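PDB 4KSA: malonyl-CoA decarboxylase from Rhodopseudomonas palustris, which probably catalyses the decarboxylation of malonyl-CoA to acetyl-CoA. Local coordinates for residues W167-F172 against F219-L224. Numbering follows the deposited sequence.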
ATOM      1  N   TRP A 167       4.262  25.650   0.217  1.00 41.03           N
ATOM      2  CA  TRP A 167       4.480  24.300   0.718  1.00 41.25           C
ATOM      3  C   TRP A 167       3.210  23.471   0.823  1.00 40.87           C
ATOM      4  O   TRP A 167       3.213  22.294   0.480  1.00 41.97           O
ATOM      5  CB  TRP A 167       5.136  24.316   2.096  1.00 40.85           C
ATOM      6  CG  TRP A 167       6.423  25.027   2.157  1.00 38.29           C
ATOM      7  CD1 TRP A 167       7.182  25.444   1.110  1.00 37.85           C
ATOM      8  CD2 TRP A 167       7.095  25.449   3.343  1.00 37.52           C
ATOM      9  NE1 TRP A 167       8.288  26.111   1.570  1.00 37.91           N
ATOM     10  CE2 TRP A 167       8.257  26.128   2.940  1.00 37.33           C
ATOM     11  CE3 TRP A 167       6.825  25.316   4.714  1.00 37.68           C
ATOM     12  CZ2 TRP A 167       9.153  26.685   3.858  1.00 39.75           C
ATOM     13  CZ3 TRP A 167       7.706  25.865   5.623  1.00 37.83           C
ATOM     14  CH2 TRP A 167       8.862  26.544   5.193  1.00 39.09           C
ATOM     15  N   PHE A 168       2.136  24.064   1.329  1.00 38.89           N
ATOM     16  CA  PHE A 168       0.905  23.315   1.459  1.00 36.34           C
ATOM     17  C   PHE A 168       0.056  23.421   0.217  1.00 35.82           C
ATOM     18  O   PHE A 168      -1.040  23.963   0.260  1.00 39.12           O
ATOM     19  CB  PHE A 168       0.094  23.778   2.669  1.00 33.19           C
ATOM     20  CG  PHE A 168       0.751  23.493   3.992  1.00 31.81           C
ATOM     21  CD1 PHE A 168       1.616  24.414   4.568  1.00 30.90           C
ATOM     22  CD2 PHE A 168       0.511  22.301   4.660  1.00 30.73           C
ATOM     23  CE1 PHE A 168       2.224  24.155   5.780  1.00 26.51           C
ATOM     24  CE2 PHE A 168       1.123  22.034   5.884  1.00 26.84           C
ATOM     25  CZ  PHE A 168       1.975  22.959   6.437  1.00 28.25           C
ATOM     26  N   ASN A 169       0.567  22.895  -0.889  1.00 35.12           N
ATOM     27  CA  ASN A 169      -0.156  22.893  -2.156  1.00 36.19           C
ATOM     28  C   ASN A 169      -1.408  22.010  -2.054  1.00 36.72           C
ATOM     29  O   ASN A 169      -1.336  20.885  -1.551  1.00 36.67           O
ATOM     30  CB  ASN A 169       0.749  22.361  -3.276  1.00 38.00           C
ATOM     31  CG  ASN A 169       1.219  20.921  -3.035  1.00 40.64           C
ATOM     32  OD1 ASN A 169       1.502  20.187  -3.985  1.00 41.78           O
ATOM     33  ND2 ASN A 169       1.313  20.520  -1.765  1.00 38.40           N
ATOM     34  N   ARG A 170      -2.549  22.504  -2.533  1.00 37.07           N
ATOM     35  CA  ARG A 170      -3.790  21.724  -2.463  1.00 37.08           C
ATOM     36  C   ARG A 170      -3.713  20.373  -3.187  1.00 36.60           C
ATOM     37  O   ARG A 170      -4.403  19.425  -2.821  1.00 36.26           O
ATOM     38  CB  ARG A 170      -4.970  22.528  -3.012  1.00 37.62           C
ATOM     39  CG  ARG A 170      -4.826  22.957  -4.454  1.00 42.56           C
ATOM     40  CD  ARG A 170      -6.183  23.352  -5.021  1.00 47.57           C
ATOM     41  NE  ARG A 170      -6.162  24.697  -5.583  1.00 53.85           N
ATOM     42  CZ  ARG A 170      -6.168  24.972  -6.881  1.00 57.50           C
ATOM     43  NH1 ARG A 170      -6.205  23.988  -7.777  1.00 59.20           N
ATOM     44  NH2 ARG A 170      -6.116  26.239  -7.282  1.00 59.61           N
ATOM     45  N   GLY A 171      -2.860  20.281  -4.203  1.00 37.61           N
ATOM     46  CA  GLY A 171      -2.710  19.035  -4.941  1.00 37.44           C
ATOM     47  C   GLY A 171      -2.391  17.796  -4.113  1.00 37.36           C
ATOM     48  O   GLY A 171      -2.764  16.687  -4.488  1.00 36.12           O
ATOM     49  N   PHE A 172      -1.695  17.955  -2.992  1.00 38.12           N
ATOM     50  CA  PHE A 172      -1.364  16.790  -2.175  1.00 37.40           C
ATOM     51  C   PHE A 172      -2.274  16.654  -0.992  1.00 37.22           C
ATOM     52  O   PHE A 172      -2.006  15.840  -0.108  1.00 39.30           O
ATOM     53  CB  PHE A 172       0.080  16.830  -1.662  1.00 36.25           C
ATOM     54  CG  PHE A 172       1.114  16.799  -2.748  1.00 38.21           C
ATOM     55  CD1 PHE A 172       0.765  16.451  -4.055  1.00 36.90           C
ATOM     56  CD2 PHE A 172       2.443  17.126  -2.465  1.00 36.21           C
ATOM     57  CE1 PHE A 172       1.724  16.432  -5.066  1.00 38.99           C
ATOM     58  CE2 PHE A 172       3.403  17.112  -3.456  1.00 37.92           C
ATOM     59  CZ  PHE A 172       3.047  16.765  -4.769  1.00 39.29           C
ATOM     60  N   PHE A 219      -8.687  16.023   6.478  1.00 38.55           N
ATOM     61  CA  PHE A 219      -7.871  16.394   5.329  1.00 38.49           C
ATOM     62  C   PHE A 219      -6.421  16.356   5.784  1.00 37.62           C
ATOM     63  O   PHE A 219      -6.048  16.978   6.780  1.00 38.58           O
ATOM     64  CB  PHE A 219      -8.258  17.771   4.815  1.00 40.24           C
ATOM     65  CG  PHE A 219      -9.475  17.750   3.945  1.00 42.15           C
ATOM     66  CD1 PHE A 219      -9.383  17.340   2.621  1.00 41.11           C
ATOM     67  CD2 PHE A 219     -10.727  18.074   4.467  1.00 41.42           C
ATOM     68  CE1 PHE A 219     -10.524  17.250   1.825  1.00 44.18           C
ATOM     69  CE2 PHE A 219     -11.868  17.985   3.680  1.00 41.28           C
ATOM     70  CZ  PHE A 219     -11.768  17.571   2.358  1.00 41.66           C
ATOM     71  N   PHE A 220      -5.616  15.585   5.069  1.00 34.37           N
ATOM     72  CA  PHE A 220      -4.225  15.419   5.421  1.00 32.43           C
ATOM     73  C   PHE A 220      -3.341  15.913   4.309  1.00 33.11           C
ATOM     74  O   PHE A 220      -3.692  15.820   3.138  1.00 35.35           O
ATOM     75  CB  PHE A 220      -3.919  13.939   5.678  1.00 28.35           C
ATOM     76  CG  PHE A 220      -4.627  13.368   6.874  1.00 28.53           C
ATOM     77  CD1 PHE A 220      -3.983  13.271   8.101  1.00 26.11           C
ATOM     78  CD2 PHE A 220      -5.964  12.987   6.796  1.00 30.10           C
ATOM     79  CE1 PHE A 220      -4.654  12.814   9.252  1.00 26.38           C
ATOM     80  CE2 PHE A 220      -6.656  12.528   7.949  1.00 30.11           C
ATOM     81  CZ  PHE A 220      -5.988  12.446   9.179  1.00 27.28           C
ATOM     82  N   HIS A 221      -2.196  16.465   4.683  1.00 33.02           N
ATOM     83  CA  HIS A 221      -1.221  16.909   3.705  1.00 31.20           C
ATOM     84  C   HIS A 221       0.122  16.316   4.149  1.00 30.08           C
ATOM     85  O   HIS A 221       0.439  16.275   5.331  1.00 25.26           O
ATOM     86  CB  HIS A 221      -1.157  18.432   3.648  1.00 30.84           C
ATOM     87  CG  HIS A 221      -0.369  18.950   2.489  1.00 32.66           C
ATOM     88  ND1 HIS A 221       0.981  18.718   2.346  1.00 30.86           N
ATOM     89  CD2 HIS A 221      -0.747  19.674   1.408  1.00 32.12           C
ATOM     90  CE1 HIS A 221       1.402  19.277   1.226  1.00 32.24           C
ATOM     91  NE2 HIS A 221       0.374  19.865   0.638  1.00 31.18           N
ATOM     92  N   PRO A 222       0.912  15.817   3.196  1.00 31.90           N
ATOM     93  CA  PRO A 222       2.214  15.229   3.532  1.00 31.76           C
ATOM     94  C   PRO A 222       3.171  16.129   4.333  1.00 33.79           C
ATOM     95  O   PRO A 222       4.048  15.612   5.018  1.00 35.06           O
ATOM     96  CB  PRO A 222       2.781  14.829   2.162  1.00 30.81           C
ATOM     97  CG  PRO A 222       2.094  15.771   1.190  1.00 32.58           C
ATOM     98  CD  PRO A 222       0.689  15.843   1.735  1.00 32.24           C
ATOM     99  N   ARG A 223       3.009  17.458   4.259  1.00 34.94           N
ATOM    100  CA  ARG A 223       3.889  18.379   4.994  1.00 34.82           C
ATOM    101  C   ARG A 223       3.787  18.195   6.494  1.00 33.53           C
ATOM    102  O   ARG A 223       4.756  18.411   7.202  1.00 35.74           O
ATOM    103  CB  ARG A 223       3.576  19.849   4.686  1.00 35.70           C
ATOM    104  CG  ARG A 223       4.017  20.337   3.331  1.00 39.07           C
ATOM    105  CD  ARG A 223       5.528  20.372   3.183  1.00 39.03           C
ATOM    106  NE  ARG A 223       5.891  20.886   1.866  1.00 41.19           N
ATOM    107  CZ  ARG A 223       7.085  21.380   1.555  1.00 41.90           C
ATOM    108  NH1 ARG A 223       7.316  21.828   0.325  1.00 38.77           N
ATOM    109  NH2 ARG A 223       8.043  21.427   2.478  1.00 41.52           N
ATOM    110  N   LEU A 224       2.603  17.832   6.970  1.00 33.18           N
ATOM    111  CA  LEU A 224       2.370  17.612   8.381  1.00 34.98           C
ATOM    112  C   LEU A 224       1.808  16.219   8.541  1.00 38.07           C
ATOM    113  O   LEU A 224       0.599  16.020   8.660  1.00 38.31           O
ATOM    114  CB  LEU A 224       1.383  18.628   8.928  1.00 36.47           C
ATOM    115  CG  LEU A 224       1.870  20.068   8.961  1.00 38.41           C
ATOM    116  CD1 LEU A 224       0.763  20.947   9.505  1.00 38.23           C
ATOM    117  CD2 LEU A 224       3.126  20.174   9.829  1.00 38.58           C
TER
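With CG trans to the backbone N (chi1 -169°), His221 drives its imidazole between Phe168 and Phe172, while a bend in the Arg223 chain at its second torsion turns it toward Trp167. Both faces of the imidazole are therefore occupied by 167-172. The edge of the Phe168 ring meets one face in an edge-to-face pair, centroids 5.4 Å apart and planes at 64°; CB of Phe172 makes a CH-pi contact with the opposite face, 4.1 Å from the ring centroid. Within 219-224, the backbone N of Arg223 donates to ND1 of His221 over 3.1 Å in a nearly straight bond that lies in the ring plane and orients the imidazole, with ND1 as acceptor. A weak bond from His221 NE2 to Asn169 O, 3.0 Å long, adds little to this restraint.

Segment 167-172 runs from the end of helix 154-167 to strand 174-178, outermost of the sheet within this chain. Its partner, 219-224, begins on the neighbouring antiparallel strand 214-220 and runs on beyond it, so the contact joins the helical part of the chain to the seven-stranded sheet. Phe168, the centre of an inverse gamma turn, breaks the helical conformation there.

The Arg223 guanidinium lies flat on the Trp167 indole, centres 4.3 Å apart and planes at 21°, a stack supplemented by a weak bond from Arg223 NE to Trp167 O (3.3 Å). The same arginine also makes a cation-pi contact with Phe172 of the second subunit. Nearer the backbone, CB of Arg223 packs 3.5 Å from Phe168 CE2, and Leu224 CG approaches the Phe168 ring at its edge. Pro222 CD rests 3.6 Å from Phe172 CB, extending the apolar packing toward helix 6-22, where Phe15 meets the Phe172 ring edge-to-face.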